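Side-chain contacts in FrpC operon protein (Neisseria meningitidis, PDB 5EDF), which binds the RTX protein FrpC and is an iron-regulated protein of otherwise unsettled function, putatively involved in adhesion: residues T20-Q24 against G25-V29; D41-T44 against K45-S48. One frame throughout, in Å; residues are numbered along the deposited sequence.

Following the chain from its N terminus, interaction 1 comes first and closes the tight turn of a beta hairpin, joining strand 18-23 to strand 26-31. Interaction 2 opens only after interaction 1 has closed, so the two lie in series and neither encloses the other; it spans the loop that leads from strand 39-40 back into strand 45-46. Their centres are about 22 Å apart, yet they touch where Phe-21 CZ packs on Leu-47 CD2 at 3.9 Å. Interaction 1 lies against strands 61-70 and 98-105 and the C-terminal helix 205-224, whereas interaction 2 borders helix 84-93 and the N-terminal segment.

Interaction 1 of 2, residues T20-Q24 against G25-V29; sequences TFDFQ and GTKMV
Asp-22 and Lys-27 meet in a salt bridge on one face of a beta hairpin with a two-residue loop, with Lys-27 NZ 2.9 Å from Asp-22 OD1 and approaching from above the carboxylate plane. The other oxygen looks to the turn: Asp-22 OD2 accepts a hydrogen bond from the backbone N of Gly-25 at 2.9 Å, on its syn side and somewhat out of the carboxylate plane. Placing CG anti to the backbone N (chi1 -180°) swings the carboxylate over the turn, where it grips the lysine and the glycine amide at once. Lys-27 reaches it by bending at its second and fourth torsions, and its CD lies 4.0 Å from Thr-20 CG2. On the opposite face Phe-23 and Met-28, a selenomethionine, form a Met-aromatic contact: SE sits at the ring edge, 4.0 Å from CE2 of Phe-23.

Behind these side chains stands the antiparallel ladder. Phe-21 and Met-28 form one hydrogen-bonded pair and Phe-23 and Thr-26 another, with Phe-23 N 2.8 Å from Thr-26 O. Phe-23 to Thr-26 make a type I' turn, in which Gln-24 and Gly-25 both take positive phi, as is common in hairpins with two-residue loops. A water joins Gln-24 O to Thr-26 OG1, tying the turn to the start of the second strand.

Strand 18-23 is flanked on its other side by strand 56-57, through backbone bonds to Tyr-56. The face bearing Phe-21, Phe-23 and Met-28 packs on Ile-61 of strand 61-70; Met-28 also meets Ile-103 of strand 98-105 and Val-219, Phe-222 and Val-223 of helix 205-224.

Interaction 2 of 2, residues D41-T44 against K45-S48; sequences DNAT and KWLS
A classic beta bulge, in which Thr-44 and Lys-45 both face Gln-40, ends the loop between strands 39-40 and 45-46, and two side chains of the returning strand reach back to clasp that loop. The indole of Trp-46 donates from NE1 to the carbonyl oxygen of Ala-43 at 2.7 Å. That oxygen lies in the ring plane, at the edge, while the N-H comes down on it from above the carbonyl plane, with an N-H...O angle of 152°. Beside this bond the methyl of Ala-43 packs against the indole, its CB 4.1 Å from Trp-46 CZ2.

Lys-45 provides the second clasp. Its chain runs extended as far as CE and then turns at the last torsion (chi4 60°), which brings NZ to 3.1 Å from Asp-41 OD2 in a salt bridge using the anti lone pair of the carboxylate oxygen. Both residues are exposed, so solvent probably weakens this attraction. Within the loop, Thr-44 OG1 donates to Asp-41 O at 2.7 Å, in the carbonyl plane on a lone pair; a weak bond from Thr-44 N reaches the same oxygen. Asp-41, Asn-42 and Ala-43 all have positive phi, and this doubly held carbonyl fastens the curl they make.

The loop leans on helix 84-93 through Asn-42 and Ala-43. Trp-46 meets Tyr-79 edge-to-face and touches Pro-11, and farther along Leu-47 packs on Val-19 of strand 18-23.

Interaction 1 of 2, residues T20-Q24 against G25-V29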
# COMPACT_ATOMS: atom_id res chain seq x y z
N THR A 20 -18.11 8.47 0.54
CA THR A 20 -17.58 9.57 -0.22
C THR A 20 -16.73 10.50 0.65
O THR A 20 -17.14 10.94 1.73
CB THR A 20 -18.68 10.35 -0.90
OG1 THR A 20 -19.42 9.46 -1.76
CG2 THR A 20 -18.13 11.53 -1.70
N PHE A 21 -15.51 10.77 0.16
CA PHE A 21 -14.52 11.61 0.81
C PHE A 21 -14.23 12.80 -0.10
O PHE A 21 -14.41 12.72 -1.28
CB PHE A 21 -13.26 10.83 1.02
CG PHE A 21 -13.40 9.70 2.00
CD1 PHE A 21 -13.18 9.90 3.35
CD2 PHE A 21 -13.74 8.43 1.57
CE1 PHE A 21 -13.29 8.86 4.27
CE2 PHE A 21 -13.83 7.38 2.48
CZ PHE A 21 -13.62 7.61 3.83
N ASP A 22 -13.81 13.90 0.52
CA ASP A 22 -13.48 15.12 -0.21
C ASP A 22 -12.15 15.66 0.26
O ASP A 22 -11.97 15.89 1.44
CB ASP A 22 -14.57 16.19 -0.03
CG ASP A 22 -14.25 17.44 -0.77
OD1 ASP A 22 -14.46 17.47 -2.00
OD2 ASP A 22 -13.76 18.38 -0.12
N PHE A 23 -11.20 15.78 -0.68
CA PHE A 23 -9.93 16.44 -0.45
C PHE A 23 -9.97 17.83 -1.07
O PHE A 23 -9.74 17.97 -2.25
CB PHE A 23 -8.78 15.69 -1.15
CG PHE A 23 -8.51 14.28 -0.65
CD1 PHE A 23 -7.58 14.04 0.37
CD2 PHE A 23 -9.04 13.21 -1.32
CE1 PHE A 23 -7.27 12.73 0.76
CE2 PHE A 23 -8.72 11.89 -0.93
CZ PHE A 23 -7.82 11.68 0.10
N GLN A 24 -10.32 18.81 -0.26
CA GLN A 24 -10.43 20.19 -0.73
C GLN A 24 -11.10 20.29 -2.10
O GLN A 24 -10.60 20.97 -3.00
CB GLN A 24 -9.07 20.89 -0.73
CG GLN A 24 -8.30 20.76 0.57
CD GLN A 24 -8.85 21.61 1.70
OE1 GLN A 24 -9.61 22.56 1.48
NE2 GLN A 24 -8.47 21.27 2.92
N GLY A 25 -12.25 19.63 -2.25
CA GLY A 25 -13.01 19.68 -3.48
C GLY A 25 -12.93 18.45 -4.37
O GLY A 25 -13.80 18.22 -5.19
N THR A 26 -11.86 17.65 -4.22
CA THR A 26 -11.67 16.48 -5.05
C THR A 26 -12.29 15.25 -4.36
O THR A 26 -11.91 14.90 -3.24
CB THR A 26 -10.19 16.23 -5.26
OG1 THR A 26 -9.62 17.36 -5.98
CG2 THR A 26 -9.98 14.98 -6.07
N LYS A 27 -13.27 14.65 -5.00
CA LYS A 27 -14.00 13.52 -4.43
C LYS A 27 -13.32 12.17 -4.67
O LYS A 27 -12.66 11.94 -5.72
CB LYS A 27 -15.44 13.45 -4.96
CG LYS A 27 -16.27 14.71 -4.72
CD LYS A 27 -16.56 14.92 -3.25
CE LYS A 27 -17.55 16.06 -3.05
NZ LYS A 27 -16.96 17.37 -3.43
N MSE A 28 -13.50 11.26 -3.71
CA MSE A 28 -13.08 9.90 -3.85
C MSE A 28 -14.19 9.07 -3.28
O MSE A 28 -14.68 9.37 -2.17
CB MSE A 28 -11.83 9.66 -3.04
CG MSE A 28 -11.12 8.41 -3.35
SE MSE A 28 -9.23 8.40 -2.81
CE MSE A 28 -8.30 8.72 -4.49
N VAL A 29 -14.60 8.03 -3.99
CA VAL A 29 -15.74 7.19 -3.58
C VAL A 29 -15.19 5.77 -3.38
O VAL A 29 -14.72 5.17 -4.33
CB VAL A 29 -16.89 7.21 -4.60
CG1 VAL A 29 -18.00 6.26 -4.16
CG2 VAL A 29 -17.42 8.62 -4.72
O HOH W 1 -9.22 19.87 -5.05

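Interaction 2 of 2, residues D41-T44 against K45-S48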
# COMPACT_ATOMS: atom_id res chain seq x y z
N ASP A 41 -17.14 -1.65 17.32
CA ASP A 41 -17.75 -2.86 17.93
C ASP A 41 -17.45 -4.16 17.19
O ASP A 41 -18.33 -4.81 16.63
CB ASP A 41 -19.25 -2.64 18.08
CG ASP A 41 -19.58 -1.40 18.91
OD1 ASP A 41 -18.74 -1.00 19.75
OD2 ASP A 41 -20.68 -0.84 18.73
N ASN A 42 -16.16 -4.50 17.19
CA ASN A 42 -15.63 -5.71 16.55
C ASN A 42 -16.04 -5.80 15.10
O ASN A 42 -16.49 -6.85 14.63
CB ASN A 42 -16.03 -6.98 17.34
CG ASN A 42 -15.07 -8.16 17.09
OD1 ASN A 42 -13.88 -7.98 16.82
ND2 ASN A 42 -15.60 -9.38 17.21
N ALA A 43 -15.91 -4.68 14.39
CA ALA A 43 -16.24 -4.59 12.98
C ALA A 43 -17.72 -4.93 12.66
O ALA A 43 -18.01 -5.52 11.63
CB ALA A 43 -15.29 -5.47 12.16
N THR A 44 -18.62 -4.57 13.57
CA THR A 44 -20.08 -4.76 13.36
C THR A 44 -20.77 -3.45 12.94
O THR A 44 -21.91 -3.46 12.47
CB THR A 44 -20.82 -5.36 14.60
OG1 THR A 44 -20.83 -4.40 15.68
CG2 THR A 44 -20.19 -6.65 15.02
N LYS A 45 -20.09 -2.33 13.11
CA LYS A 45 -20.65 -1.06 12.66
C LYS A 45 -19.60 -0.39 11.77
O LYS A 45 -18.46 -0.19 12.19
CB LYS A 45 -21.00 -0.15 13.82
CG LYS A 45 -22.13 -0.70 14.70
CD LYS A 45 -22.37 0.20 15.89
CE LYS A 45 -23.51 -0.33 16.78
NZ LYS A 45 -23.28 -1.71 17.36
N TRP A 46 -19.98 -0.08 10.54
CA TRP A 46 -19.04 0.38 9.54
C TRP A 46 -19.38 1.79 9.12
O TRP A 46 -20.56 2.15 9.02
CB TRP A 46 -19.03 -0.56 8.32
CG TRP A 46 -18.31 -1.84 8.59
CD1 TRP A 46 -18.66 -2.80 9.47
CD2 TRP A 46 -17.07 -2.28 7.99
NE1 TRP A 46 -17.73 -3.83 9.48
CE2 TRP A 46 -16.74 -3.52 8.58
CE3 TRP A 46 -16.20 -1.73 7.04
CZ2 TRP A 46 -15.58 -4.21 8.24
CZ3 TRP A 46 -15.04 -2.47 6.70
CH2 TRP A 46 -14.78 -3.66 7.30
N LEU A 47 -18.35 2.56 8.87
CA LEU A 47 -18.46 3.95 8.42
C LEU A 47 -19.49 4.05 7.32
O LEU A 47 -19.52 3.24 6.39
CB LEU A 47 -17.13 4.48 7.86
CG LEU A 47 -17.03 5.99 7.63
CD1 LEU A 47 -17.04 6.71 8.96
CD2 LEU A 47 -15.76 6.31 6.86
N SER A 48 -20.33 5.09 7.41
CA SER A 48 -21.33 5.36 6.41
C SER A 48 -21.34 6.83 6.03
O SER A 48 -20.99 7.68 6.84
CB SER A 48 -22.71 5.00 6.95
OG SER A 48 -22.99 5.59 8.22